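Mannitol dehydrogenase (Pseudomonas fluorescens, PDB 1LJ8) binds NAD and probably catalyses the NAD-dependent interconversion of D-mannitol and D-fructose as a long-chain dehydrogenase. Local coordinates at residues Q263-D268 / Q283-V288; N195-R200 / F224-V229; G180-T185 / F270-P275; K71-L76 / S103-A108; G143-H148 / R200-A205. All coordinates share one frame; numbering follows the deposited sequence.

Contact 1. Residues Q263-D268 / Q283-V288; sequences QWVLED and QFTDDV
Val265 and Leu266 pair with Gln283 and Phe284 as parallel strands, and their side chains pack on alternate faces of the sheet. Gln283 is held through both its backbone N and its backbone O: the N reaches Trp264 O at 2.9 Å and the O takes the N-H of Leu266 at 2.7 Å, before Thr285 N bonds Leu266 O. The middle of the contact is closely packed. CG1 of Val265 meets both Thr285 CG2 and Val288 CG2 at 3.6 Å. On the other face Leu266 and Phe284 point the same way, with CD1 of Leu266 3.6 Å from CE2 of Phe284. Beyond the strands Glu267 OE2 uses its anti lone pair to take the N-H of Val288 at 3.0 Å, while its OE1 turns to Asn226 and Lys269. The margins are looser and wetter. At one end Gln263 NE2 donates to Gln283 OE1 (2.9 Å), the two amides nearly coplanar, and a water that accepts from Trp264 N probably also bonds Gln283 OE1. At the other, a water links Asp268 N to Thr285 O. With strand 227-230 running antiparallel to 263-266 on its other side, this pairing completes a small three-stranded mixed sheet.

Contact 2. Residues N195-R200 / F224-V229; sequences NGAVTR and FPNAMV
The side chain of Asn195, in the first turn of helix 195-210, reaches across to the backbone of Ala227. Its CB carries CG into the position between the backbone N and carbonyl carbon (chi1 48°), which swings the amide toward the strand. CG lies 3.6 Å from Ala227 O, and the amide then divides its work. OD1 takes the N-H of Ala227 on an in-plane lone pair at 2.9 Å, while ND2 donates to Ala227 O at 3.0 Å, a bond bent to 139°. ND2 has a second acceptor in Asp190 O, so the group is held from two directions and its rotation is fixed. Asn226 answers in the reverse sense: its OD1 accepts Ala197 N at 2.9 Å and, weakly, Gly196 N, binding N-H groups of the first helical turn. Gly196 lets the chains come close, its CA 3.3 Å from Phe224 O. Further along, the Phe224 ring lies against the helix, with Arg200 CA 3.7 Å from the ring centroid in a CH-pi contact over one face, and Thr199 CG2 near the plane at the edge. The extended Arg200 chain continues past the ring, its guanidinium nearly perpendicular to it. Reciprocal asparagine-to-backbone bonds thus tie the start of a helix to the entry of strand 227-230, beside the NAD site that includes Asp190 and Asn191.

Contact 3. Residues G180-T185 / F270-P275; sequences GIPAFT and FVNGRP
Pro182 is the first residue of 180-185 to meet the other loop, its ring CG lying 3.8 Å from Asn272 ND2, with the two side chains crossing at about a right angle. The next residue, Ala183, offers its carbonyl: Asn272 ND2 donates weakly to Ala183 O at 3.1 Å, and Asn272 CB sits close to the same oxygen. With chi1 -159° the amide of Asn272 extends toward this oxygen. The ring of Phe184 packs on Leu173 and Arg176 of helix 165-178, but its carbonyl remains at the interface. Phe184 O is 3.7 Å from Val271 CG2 and is buried without any hydrogen-bonding partner in the model. Thr185 closes the walk with most of the polar work. Its OG1 accepts the N-H of Val271 at 2.9 Å and donates to a water at 2.7 Å, and that water also takes the N-H of Asn272 and donates to Gly273 O. Ser223 OG is another partner of this hydroxyl. The methyl CG2 meanwhile packs on Phe270 CD2 at 3.8 Å. Here two irregular loops meet through side-chain-to-backbone bonds and a shared water, where the chain enters strand 185-188 at the outer edge of the Rossmann sheet.

Contact 4. Residues K71-L76 / S103-A108; sequences KARDDL and SDMLLA
Met105, a selenomethionine, is the first residue of 103-108 to touch the helix. Its chain is extended throughout and runs beneath the helical turn: SE comes 3.8 Å from Arg73 CA, and the terminal CE rests 4.2 Å from Ala72 CB. Leu76 CD1 lies a little farther off, 4.4 Å from SE. The carbonyl of Met105 takes part too. Arg73 CG packs at 3.4 Å from Met105 O, and a water bridges that oxygen to Arg73 NH1. Leu106 turns to the opposite face of the sheet, against strand 59-64 and helix 112-119. Leu107 then returns to the helix side, laying CD1 over one face of the Arg73 guanidinium, 3.4 Å from NH1, while its CD2 nears Arg73 CB. Bends at chi2 and chi3 place the guanidinium face against this methyl. Its NE and NH2 both grip Asp74 OD1, NE at 2.8 Å, and NH1 forms a salt bridge with Asp110, so the group is fixed on several sides. The axes of 71-76 and 103-107 come within 8.8 Å and run roughly antiparallel, 152° between directions, so that helix 69-77 covers strand 96-107, with strand 59-64 the next parallel neighbour in the Rossmann sheet.

Contact 5. Residues G143-H148 / R200-A205; sequences GEFMAH and RKALLA
A short, weakly bonded antiparallel hairpin, 138-139 with 144-145, rests here on the 201-205 part of helix 195-210 within the Rossmann domain, and Phe145 and Lys201 carry the contact. Phe145 swings its ring to the far side from its own N (chi1 179°), which lays it over the helix surface. Its CB touches Ala205 CB at 3.5 Å, and CG follows at 3.7 Å from the same methyl. Farther out CE1 passes 4.2 Å from Ala202 CB, and the carbonyl oxygen of Ala202 sits over one face of the ring, toward its rim, 3.8 Å from CE1. Small alanines thus let the ring settle close to the backbone. Phe166 of helix 165-178 meets the same ring edge-to-face, and Ile138 and Cys137 also pack against Phe145. Near the hairpin turn Lys201, extended all the way out, brings NZ to Gly143 O. The modelled separation of 2.5 Å is very short for such a bond, so its exact length is doubtful. Gly143 has the positive phi that favours glycine. Glu144 OE1 lies 5.5 Å from Lys201 NZ, so these opposite charges are near but not touching. The chemistry is therefore two-sided: an apolar patch of ring and methyls packs the hairpin against the helix, while a lysine-to-carbonyl contact, very short as modelled, probably ties the turn to it, and Glu144 may add a weak long-range attraction.

Contacts 1 and 2 meet along one sheet, their centres 11 Å apart: Val265 O lies 2.9 Å from Met228 N, so strand 263-266 lies between the partners of the two contacts. Contact 3 joins contact 1 through the salt bridge of Asp268 OD1 to Arg274 NE at 2.8 Å, and meets contact 2 where Pro225 CD packs on Thr185 CG2. Contacts 2 and 5 share helix 195-210, with Arg200 in both. Contact 4 stands apart, its nearest atoms about 13 Å from those of contact 3. The bound NAD lies nearest contact 4 and contact 2: the side chains of Met105, Asn195 and Trp264 are about 6, 8 and 10 Å from it.

Contact 1. Residues Q263-D268 / Q283-V288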
# COMPACT_ATOMS: atom_id res chain seq x y z
N GLN A 263 10.38 8.66 1.71
CA GLN A 263 10.29 9.70 0.70
C GLN A 263 8.81 9.94 0.36
O GLN A 263 7.99 9.04 0.45
CB GLN A 263 11.08 9.27 -0.57
CG GLN A 263 11.09 10.34 -1.66
CD GLN A 263 12.09 10.02 -2.78
OE1 GLN A 263 12.37 8.85 -3.04
NE2 GLN A 263 12.58 11.05 -3.47
N TRP A 264 8.50 11.17 -0.03
CA TRP A 264 7.12 11.52 -0.42
C TRP A 264 7.27 12.61 -1.49
O TRP A 264 7.82 13.66 -1.21
CB TRP A 264 6.39 12.12 0.79
CG TRP A 264 4.90 12.25 0.63
CD1 TRP A 264 4.15 11.95 -0.46
CD2 TRP A 264 3.99 12.71 1.64
NE1 TRP A 264 2.80 12.18 -0.18
CE2 TRP A 264 2.69 12.65 1.10
CE3 TRP A 264 4.16 13.16 2.97
CZ2 TRP A 264 1.55 13.02 1.83
CZ3 TRP A 264 3.02 13.53 3.71
CH2 TRP A 264 1.72 13.46 3.13
N VAL A 265 6.81 12.32 -2.70
CA VAL A 265 6.82 13.35 -3.73
C VAL A 265 5.32 13.51 -4.09
O VAL A 265 4.65 12.53 -4.40
CB VAL A 265 7.59 12.91 -4.96
CG1 VAL A 265 7.62 14.15 -5.93
CG2 VAL A 265 9.02 12.47 -4.57
N LEU A 266 4.83 14.74 -3.99
CA LEU A 266 3.41 15.06 -4.19
C LEU A 266 3.19 16.10 -5.26
O LEU A 266 4.02 16.99 -5.47
CB LEU A 266 2.83 15.73 -2.90
CG LEU A 266 1.90 15.14 -1.86
CD1 LEU A 266 1.73 16.11 -0.67
CD2 LEU A 266 0.58 14.79 -2.49
N GLU A 267 2.03 16.03 -5.90
CA GLU A 267 1.62 17.08 -6.81
C GLU A 267 0.91 18.11 -5.90
O GLU A 267 0.08 17.73 -5.05
CB GLU A 267 0.67 16.54 -7.87
CG GLU A 267 1.43 15.66 -8.86
CD GLU A 267 0.54 14.98 -9.84
OE1 GLU A 267 -0.74 15.01 -9.69
OE2 GLU A 267 1.13 14.40 -10.77
N ASP A 268 1.22 19.39 -6.03
CA ASP A 268 0.62 20.40 -5.17
C ASP A 268 -0.76 20.83 -5.65
O ASP A 268 -0.94 21.95 -6.15
CB ASP A 268 1.56 21.60 -5.08
CG ASP A 268 1.33 22.44 -3.82
OD1 ASP A 268 0.36 22.21 -3.07
OD2 ASP A 268 2.14 23.37 -3.61
N GLN A 283 8.56 16.42 -1.05
CA GLN A 283 8.91 17.06 -2.30
C GLN A 283 7.68 17.29 -3.16
O GLN A 283 6.81 16.44 -3.19
CB GLN A 283 9.90 16.17 -3.05
CG GLN A 283 11.15 15.89 -2.20
CD GLN A 283 11.96 14.76 -2.77
OE1 GLN A 283 11.89 13.64 -2.30
NE2 GLN A 283 12.72 15.05 -3.82
N PHE A 284 7.60 18.43 -3.84
CA PHE A 284 6.44 18.69 -4.69
C PHE A 284 6.94 18.84 -6.12
O PHE A 284 8.00 19.41 -6.37
CB PHE A 284 5.72 19.96 -4.28
CG PHE A 284 4.97 19.82 -3.00
CD1 PHE A 284 5.62 19.98 -1.77
CD2 PHE A 284 3.62 19.50 -3.00
CE1 PHE A 284 4.92 19.83 -0.57
CE2 PHE A 284 2.91 19.34 -1.82
CZ PHE A 284 3.56 19.50 -0.60
N THR A 285 6.19 18.29 -7.07
CA THR A 285 6.62 18.39 -8.45
C THR A 285 5.37 18.53 -9.30
O THR A 285 4.27 18.16 -8.88
CB THR A 285 7.46 17.15 -8.85
OG1 THR A 285 8.07 17.37 -10.14
CG2 THR A 285 6.59 15.90 -8.91
N ASP A 286 5.53 19.05 -10.50
CA ASP A 286 4.37 19.26 -11.35
C ASP A 286 3.65 17.97 -11.77
O ASP A 286 2.42 17.88 -11.69
CB ASP A 286 4.76 20.08 -12.57
CG ASP A 286 5.21 21.49 -12.19
OD1 ASP A 286 4.46 22.17 -11.47
OD2 ASP A 286 6.31 21.92 -12.60
N ASP A 287 4.42 16.99 -12.22
CA ASP A 287 3.89 15.69 -12.64
C ASP A 287 4.69 14.56 -11.96
O ASP A 287 5.83 14.27 -12.30
CB ASP A 287 3.98 15.59 -14.17
CG ASP A 287 3.70 14.19 -14.68
OD1 ASP A 287 3.03 13.40 -13.95
OD2 ASP A 287 4.16 13.89 -15.82
N VAL A 288 4.09 13.94 -10.95
CA VAL A 288 4.79 12.91 -10.24
C VAL A 288 4.64 11.53 -10.89
O VAL A 288 5.32 10.59 -10.49
CB VAL A 288 4.25 12.87 -8.75
CG1 VAL A 288 2.94 12.16 -8.71
CG2 VAL A 288 5.25 12.17 -7.81
O HOH W 1 10.69 13.27 0.17
O HOH W 2 -0.04 14.26 -13.05
O HOH W 3 2.93 20.43 -8.00

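Contact 2. Residues N195-R200 / F224-V229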
# COMPACT_ATOMS: atom_id res chain seq x y z
N ASN A 195 -2.12 7.14 -8.63
CA ASN A 195 -3.10 7.03 -7.54
C ASN A 195 -4.13 8.15 -7.45
O ASN A 195 -5.31 7.87 -7.16
CB ASN A 195 -2.41 6.79 -6.21
CG ASN A 195 -1.24 7.72 -5.95
OD1 ASN A 195 -1.19 8.85 -6.44
ND2 ASN A 195 -0.29 7.25 -5.13
N GLY A 196 -3.72 9.39 -7.71
CA GLY A 196 -4.71 10.46 -7.69
C GLY A 196 -5.70 10.30 -8.86
O GLY A 196 -6.90 10.46 -8.66
N ALA A 197 -5.21 10.05 -10.06
CA ALA A 197 -6.12 9.91 -11.21
C ALA A 197 -7.11 8.75 -11.00
O ALA A 197 -8.29 8.86 -11.42
CB ALA A 197 -5.33 9.67 -12.51
N VAL A 198 -6.64 7.66 -10.39
CA VAL A 198 -7.52 6.50 -10.14
C VAL A 198 -8.59 6.90 -9.11
O VAL A 198 -9.80 6.58 -9.30
CB VAL A 198 -6.71 5.27 -9.64
CG1 VAL A 198 -7.67 4.10 -9.23
CG2 VAL A 198 -5.83 4.72 -10.80
N THR A 199 -8.18 7.59 -8.05
CA THR A 199 -9.14 8.04 -7.00
C THR A 199 -10.20 8.93 -7.65
O THR A 199 -11.40 8.78 -7.41
CB THR A 199 -8.43 8.84 -5.90
OG1 THR A 199 -7.41 8.02 -5.32
CG2 THR A 199 -9.46 9.27 -4.78
N ARG A 200 -9.74 9.87 -8.48
CA ARG A 200 -10.66 10.75 -9.21
C ARG A 200 -11.62 9.96 -10.09
O ARG A 200 -12.84 10.18 -10.03
CB ARG A 200 -9.88 11.73 -10.08
CG ARG A 200 -10.77 12.70 -10.87
CD ARG A 200 -9.86 13.71 -11.57
NE ARG A 200 -10.57 14.59 -12.48
CZ ARG A 200 -10.91 14.26 -13.73
NH1 ARG A 200 -10.61 13.06 -14.23
NH2 ARG A 200 -11.58 15.14 -14.47
N PHE A 224 -7.35 15.79 -6.60
CA PHE A 224 -6.92 14.41 -6.39
C PHE A 224 -5.45 14.32 -6.79
O PHE A 224 -5.12 13.78 -7.83
CB PHE A 224 -7.74 13.49 -7.32
CG PHE A 224 -9.24 13.60 -7.09
CD1 PHE A 224 -10.01 14.51 -7.82
CD2 PHE A 224 -9.87 12.74 -6.18
CE1 PHE A 224 -11.42 14.57 -7.66
CE2 PHE A 224 -11.30 12.78 -5.99
CZ PHE A 224 -12.07 13.71 -6.75
N PRO A 225 -4.57 14.85 -5.94
CA PRO A 225 -3.13 14.82 -6.26
C PRO A 225 -2.54 13.42 -6.41
O PRO A 225 -2.90 12.50 -5.66
CB PRO A 225 -2.49 15.62 -5.11
CG PRO A 225 -3.44 15.33 -3.92
CD PRO A 225 -4.83 15.45 -4.62
N ASN A 226 -1.69 13.23 -7.41
CA ASN A 226 -1.01 11.96 -7.49
C ASN A 226 0.20 12.10 -6.59
O ASN A 226 0.64 13.21 -6.31
CB ASN A 226 -0.49 11.67 -8.91
CG ASN A 226 -1.63 11.47 -9.89
OD1 ASN A 226 -2.33 10.44 -9.86
ND2 ASN A 226 -1.82 12.45 -10.76
N ALA A 227 0.73 10.96 -6.15
CA ALA A 227 1.92 10.97 -5.31
C ALA A 227 2.73 9.71 -5.46
O ALA A 227 2.22 8.67 -5.85
CB ALA A 227 1.53 11.10 -3.78
N MSE A 228 4.01 9.83 -5.13
CA MSE A 228 4.85 8.68 -5.02
C MSE A 228 5.11 8.60 -3.50
O MSE A 228 5.66 9.55 -2.93
CB MSE A 228 6.19 8.89 -5.69
CG MSE A 228 6.80 7.55 -5.79
SE MSE A 228 8.16 7.45 -4.56
CE MSE A 228 9.10 7.78 -6.07
N VAL A 229 4.70 7.51 -2.86
CA VAL A 229 4.88 7.38 -1.41
C VAL A 229 5.77 6.18 -1.18
O VAL A 229 5.55 5.11 -1.76
CB VAL A 229 3.50 7.23 -0.71
CG1 VAL A 229 2.67 8.53 -1.01
CG2 VAL A 229 2.77 5.96 -1.20
O HOH W 4 0.89 8.60 -8.60

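Contact 3. Residues G180-T185 / F270-P275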
# COMPACT_ATOMS: atom_id res chain seq x y z
N GLY A 180 -22.63 25.13 3.02
CA GLY A 180 -21.81 26.17 2.45
C GLY A 180 -20.33 25.97 2.82
O GLY A 180 -19.56 26.93 2.83
N ILE A 181 -19.94 24.73 3.11
CA ILE A 181 -18.56 24.41 3.51
C ILE A 181 -17.80 23.94 2.25
O ILE A 181 -18.33 23.13 1.48
CB ILE A 181 -18.59 23.30 4.60
CG1 ILE A 181 -19.19 23.91 5.90
CG2 ILE A 181 -17.20 22.72 4.85
CD1 ILE A 181 -19.40 22.89 7.04
N PRO A 182 -16.58 24.46 2.02
CA PRO A 182 -15.84 24.04 0.82
C PRO A 182 -15.40 22.58 0.86
O PRO A 182 -15.28 21.97 1.93
CB PRO A 182 -14.63 24.97 0.77
CG PRO A 182 -14.50 25.52 2.11
CD PRO A 182 -15.87 25.50 2.77
N ALA A 183 -15.16 22.04 -0.32
CA ALA A 183 -14.71 20.66 -0.47
C ALA A 183 -13.35 20.45 0.20
O ALA A 183 -12.61 21.40 0.47
CB ALA A 183 -14.57 20.32 -1.96
N PHE A 184 -13.04 19.19 0.48
CA PHE A 184 -11.70 18.83 0.97
C PHE A 184 -10.95 18.22 -0.25
O PHE A 184 -11.55 17.95 -1.28
CB PHE A 184 -11.78 17.78 2.09
CG PHE A 184 -12.82 16.70 1.86
CD1 PHE A 184 -12.68 15.75 0.84
CD2 PHE A 184 -13.92 16.61 2.73
CE1 PHE A 184 -13.60 14.71 0.69
CE2 PHE A 184 -14.85 15.58 2.59
CZ PHE A 184 -14.68 14.64 1.57
N THR A 185 -9.63 18.06 -0.14
CA THR A 185 -8.83 17.39 -1.16
C THR A 185 -8.88 15.91 -0.77
O THR A 185 -8.94 15.57 0.43
CB THR A 185 -7.34 17.84 -1.07
OG1 THR A 185 -7.24 19.24 -1.36
CG2 THR A 185 -6.46 17.06 -2.04
N PHE A 270 -4.19 21.02 -3.91
CA PHE A 270 -5.03 20.96 -2.70
C PHE A 270 -6.00 22.12 -2.78
O PHE A 270 -5.58 23.28 -2.82
CB PHE A 270 -4.14 21.07 -1.46
CG PHE A 270 -3.28 19.87 -1.23
CD1 PHE A 270 -2.15 19.63 -2.02
CD2 PHE A 270 -3.67 18.89 -0.31
CE1 PHE A 270 -1.43 18.44 -1.92
CE2 PHE A 270 -2.97 17.71 -0.19
CZ PHE A 270 -1.84 17.46 -1.00
N VAL A 271 -7.29 21.81 -2.79
CA VAL A 271 -8.29 22.84 -2.94
C VAL A 271 -8.55 23.65 -1.68
O VAL A 271 -8.97 24.80 -1.77
CB VAL A 271 -9.66 22.24 -3.38
CG1 VAL A 271 -9.58 21.72 -4.82
CG2 VAL A 271 -10.04 21.07 -2.46
N ASN A 272 -8.27 23.06 -0.53
CA ASN A 272 -8.59 23.69 0.75
C ASN A 272 -7.38 23.71 1.72
O ASN A 272 -7.53 23.52 2.93
CB ASN A 272 -9.79 22.91 1.37
CG ASN A 272 -10.58 23.70 2.42
OD1 ASN A 272 -10.21 24.80 2.79
ND2 ASN A 272 -11.69 23.11 2.90
N GLY A 273 -6.19 23.92 1.16
CA GLY A 273 -4.98 24.01 1.98
C GLY A 273 -4.30 22.70 2.34
O GLY A 273 -4.82 21.62 2.06
N ARG A 274 -3.13 22.80 2.96
CA ARG A 274 -2.42 21.59 3.35
C ARG A 274 -1.33 22.01 4.29
O ARG A 274 -0.99 23.21 4.33
CB ARG A 274 -1.75 20.94 2.11
CG ARG A 274 -0.74 21.92 1.38
CD ARG A 274 0.22 21.13 0.45
NE ARG A 274 1.11 21.96 -0.38
CZ ARG A 274 2.27 22.49 0.04
NH1 ARG A 274 2.70 22.30 1.31
NH2 ARG A 274 3.03 23.17 -0.83
N PRO A 275 -0.78 21.06 5.06
CA PRO A 275 0.33 21.40 5.98
C PRO A 275 1.54 21.77 5.09
O PRO A 275 1.68 21.28 3.95
CB PRO A 275 0.63 20.07 6.71
CG PRO A 275 -0.69 19.23 6.54
CD PRO A 275 -1.19 19.65 5.16
O HOH W 5 -7.20 20.64 0.93

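Contact 4. Residues K71-L76 / S103-A108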
# COMPACT_ATOMS: atom_id res chain seq x y z
N LYS A 71 -9.56 -3.18 16.66
CA LYS A 71 -8.38 -3.45 17.49
C LYS A 71 -7.40 -2.29 17.39
O LYS A 71 -6.85 -1.89 18.41
CB LYS A 71 -7.67 -4.74 17.06
CG LYS A 71 -6.47 -5.07 17.98
CD LYS A 71 -5.93 -6.48 17.76
CE LYS A 71 -5.03 -6.91 18.96
NZ LYS A 71 -3.87 -5.97 19.16
N ALA A 72 -7.18 -1.73 16.19
CA ALA A 72 -6.27 -0.58 16.05
C ALA A 72 -6.78 0.61 16.91
O ALA A 72 -6.03 1.26 17.64
CB ALA A 72 -6.22 -0.14 14.56
N ARG A 73 -8.08 0.91 16.81
CA ARG A 73 -8.65 2.01 17.55
C ARG A 73 -8.47 1.79 19.07
O ARG A 73 -8.05 2.69 19.78
CB ARG A 73 -10.17 2.12 17.17
CG ARG A 73 -10.86 3.42 17.64
CD ARG A 73 -11.24 3.39 19.16
NE ARG A 73 -11.97 2.17 19.54
CZ ARG A 73 -13.27 1.98 19.35
NH1 ARG A 73 -14.02 2.93 18.77
NH2 ARG A 73 -13.85 0.82 19.71
N ASP A 74 -8.81 0.58 19.55
CA ASP A 74 -8.70 0.30 20.97
C ASP A 74 -7.25 0.38 21.45
O ASP A 74 -6.98 0.98 22.50
CB ASP A 74 -9.24 -1.10 21.29
CG ASP A 74 -10.76 -1.20 21.13
OD1 ASP A 74 -11.43 -0.16 21.03
OD2 ASP A 74 -11.27 -2.35 21.14
N ASP A 75 -6.31 -0.15 20.66
CA ASP A 75 -4.90 -0.14 21.05
C ASP A 75 -4.40 1.29 21.12
O ASP A 75 -3.68 1.65 22.08
CB ASP A 75 -4.02 -0.94 20.07
CG ASP A 75 -4.16 -2.48 20.24
OD1 ASP A 75 -4.71 -2.95 21.25
OD2 ASP A 75 -3.69 -3.20 19.34
N LEU A 76 -4.75 2.11 20.12
CA LEU A 76 -4.30 3.48 20.14
C LEU A 76 -5.01 4.27 21.27
O LEU A 76 -4.38 5.05 21.97
CB LEU A 76 -4.55 4.19 18.80
CG LEU A 76 -3.70 3.72 17.62
CD1 LEU A 76 -4.15 4.46 16.36
CD2 LEU A 76 -2.22 3.96 17.92
N SER A 103 -4.80 12.25 16.71
CA SER A 103 -5.51 12.61 17.95
C SER A 103 -6.79 11.83 18.23
O SER A 103 -7.34 11.92 19.34
CB SER A 103 -5.79 14.12 17.97
OG SER A 103 -6.50 14.54 16.82
N ASP A 104 -7.28 11.05 17.26
CA ASP A 104 -8.51 10.27 17.51
C ASP A 104 -8.62 9.29 16.35
O ASP A 104 -7.86 9.38 15.39
CB ASP A 104 -9.74 11.19 17.48
CG ASP A 104 -10.97 10.58 18.19
OD1 ASP A 104 -12.00 11.29 18.23
OD2 ASP A 104 -10.91 9.43 18.70
N MSE A 105 -9.61 8.39 16.42
CA MSE A 105 -9.88 7.45 15.33
C MSE A 105 -11.35 7.04 15.51
O MSE A 105 -11.72 6.58 16.60
CB MSE A 105 -8.98 6.23 15.43
CG MSE A 105 -9.26 5.23 14.31
SE MSE A 105 -7.95 3.86 14.27
CE MSE A 105 -8.85 2.65 12.97
N LEU A 106 -12.16 7.26 14.48
CA LEU A 106 -13.59 6.92 14.50
C LEU A 106 -13.80 5.65 13.68
O LEU A 106 -13.09 5.41 12.68
CB LEU A 106 -14.44 8.07 13.91
CG LEU A 106 -14.28 9.45 14.59
CD1 LEU A 106 -15.34 10.42 13.98
CD2 LEU A 106 -14.40 9.35 16.11
N LEU A 107 -14.79 4.84 14.10
CA LEU A 107 -15.11 3.61 13.40
C LEU A 107 -16.51 3.72 12.82
O LEU A 107 -17.43 4.20 13.50
CB LEU A 107 -15.12 2.42 14.37
CG LEU A 107 -13.80 2.18 15.09
CD1 LEU A 107 -13.94 0.91 16.00
CD2 LEU A 107 -12.66 1.97 14.05
N ALA A 108 -16.66 3.31 11.57
CA ALA A 108 -17.99 3.34 10.95
C ALA A 108 -18.99 2.53 11.80
O ALA A 108 -20.15 2.96 11.95
CB ALA A 108 -17.92 2.74 9.52
O HOH W 6 -13.65 5.80 18.20

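Contact 5. Residues G143-H148 / R200-A205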
# COMPACT_ATOMS: atom_id res chain seq x y z
N GLY A 143 -10.59 -0.32 -17.63
CA GLY A 143 -10.73 0.99 -17.02
C GLY A 143 -12.12 1.26 -16.47
O GLY A 143 -12.48 2.39 -16.16
N GLU A 144 -12.92 0.23 -16.32
CA GLU A 144 -14.27 0.44 -15.84
C GLU A 144 -14.44 0.40 -14.30
O GLU A 144 -13.85 -0.44 -13.65
CB GLU A 144 -15.19 -0.60 -16.48
CG GLU A 144 -15.43 -0.33 -17.98
CD GLU A 144 -15.96 1.09 -18.20
OE1 GLU A 144 -15.20 1.97 -18.69
OE2 GLU A 144 -17.14 1.32 -17.85
N PHE A 145 -15.25 1.31 -13.76
CA PHE A 145 -15.56 1.28 -12.33
C PHE A 145 -16.47 0.05 -12.12
O PHE A 145 -17.40 -0.19 -12.89
CB PHE A 145 -16.30 2.56 -11.92
CG PHE A 145 -16.69 2.60 -10.46
CD1 PHE A 145 -15.70 2.66 -9.49
CD2 PHE A 145 -18.03 2.61 -10.08
CE1 PHE A 145 -16.03 2.73 -8.12
CE2 PHE A 145 -18.39 2.68 -8.71
CZ PHE A 145 -17.39 2.73 -7.73
N MSE A 146 -16.20 -0.74 -11.09
CA MSE A 146 -16.94 -1.97 -10.83
C MSE A 146 -18.20 -1.73 -10.00
O MSE A 146 -18.31 -2.15 -8.86
CB MSE A 146 -15.99 -2.97 -10.15
CG MSE A 146 -14.82 -3.32 -11.09
SE MSE A 146 -13.31 -4.20 -10.16
CE MSE A 146 -14.03 -5.97 -10.10
N ALA A 147 -19.16 -1.06 -10.63
CA ALA A 147 -20.43 -0.70 -9.99
C ALA A 147 -21.22 -1.86 -9.45
O ALA A 147 -22.01 -1.70 -8.51
CB ALA A 147 -21.29 0.07 -10.97
N HIS A 148 -21.00 -3.05 -10.02
CA HIS A 148 -21.72 -4.26 -9.60
C HIS A 148 -21.30 -4.86 -8.27
O HIS A 148 -22.02 -5.72 -7.73
CB HIS A 148 -21.57 -5.35 -10.66
CG HIS A 148 -20.14 -5.80 -10.84
ND1 HIS A 148 -19.21 -5.03 -11.52
CD2 HIS A 148 -19.48 -6.88 -10.37
CE1 HIS A 148 -18.03 -5.63 -11.45
NE2 HIS A 148 -18.17 -6.75 -10.76
N ARG A 200 -9.74 9.87 -8.48
CA ARG A 200 -10.66 10.75 -9.21
C ARG A 200 -11.62 9.96 -10.09
O ARG A 200 -12.84 10.18 -10.03
CB ARG A 200 -9.88 11.73 -10.08
CG ARG A 200 -10.77 12.70 -10.87
CD ARG A 200 -9.86 13.71 -11.57
NE ARG A 200 -10.57 14.59 -12.48
CZ ARG A 200 -10.91 14.26 -13.73
NH1 ARG A 200 -10.61 13.06 -14.23
NH2 ARG A 200 -11.58 15.14 -14.47
N LYS A 201 -11.09 9.02 -10.90
CA LYS A 201 -11.94 8.25 -11.80
C LYS A 201 -13.00 7.45 -11.07
O LYS A 201 -14.18 7.40 -11.48
CB LYS A 201 -11.11 7.30 -12.65
CG LYS A 201 -11.90 6.64 -13.77
CD LYS A 201 -10.98 5.65 -14.48
CE LYS A 201 -11.54 5.21 -15.83
NZ LYS A 201 -10.70 4.09 -16.34
N ALA A 202 -12.58 6.82 -9.97
CA ALA A 202 -13.48 6.02 -9.18
C ALA A 202 -14.56 6.86 -8.50
O ALA A 202 -15.76 6.50 -8.58
CB ALA A 202 -12.68 5.24 -8.14
N LEU A 203 -14.15 7.94 -7.80
CA LEU A 203 -15.14 8.77 -7.11
C LEU A 203 -16.12 9.38 -8.08
O LEU A 203 -17.34 9.38 -7.82
CB LEU A 203 -14.47 9.84 -6.26
CG LEU A 203 -15.45 10.65 -5.40
CD1 LEU A 203 -16.26 9.78 -4.41
CD2 LEU A 203 -14.62 11.69 -4.66
N LEU A 204 -15.63 9.86 -9.23
CA LEU A 204 -16.53 10.45 -10.22
C LEU A 204 -17.48 9.42 -10.79
O LEU A 204 -18.68 9.72 -10.97
CB LEU A 204 -15.75 11.12 -11.36
CG LEU A 204 -14.99 12.40 -10.96
CD1 LEU A 204 -14.30 12.96 -12.24
CD2 LEU A 204 -15.94 13.45 -10.36
N ALA A 205 -16.99 8.22 -11.08
CA ALA A 205 -17.85 7.17 -11.64
C ALA A 205 -18.95 6.82 -10.64
O ALA A 205 -20.14 6.65 -10.98
CB ALA A 205 -17.05 5.95 -11.95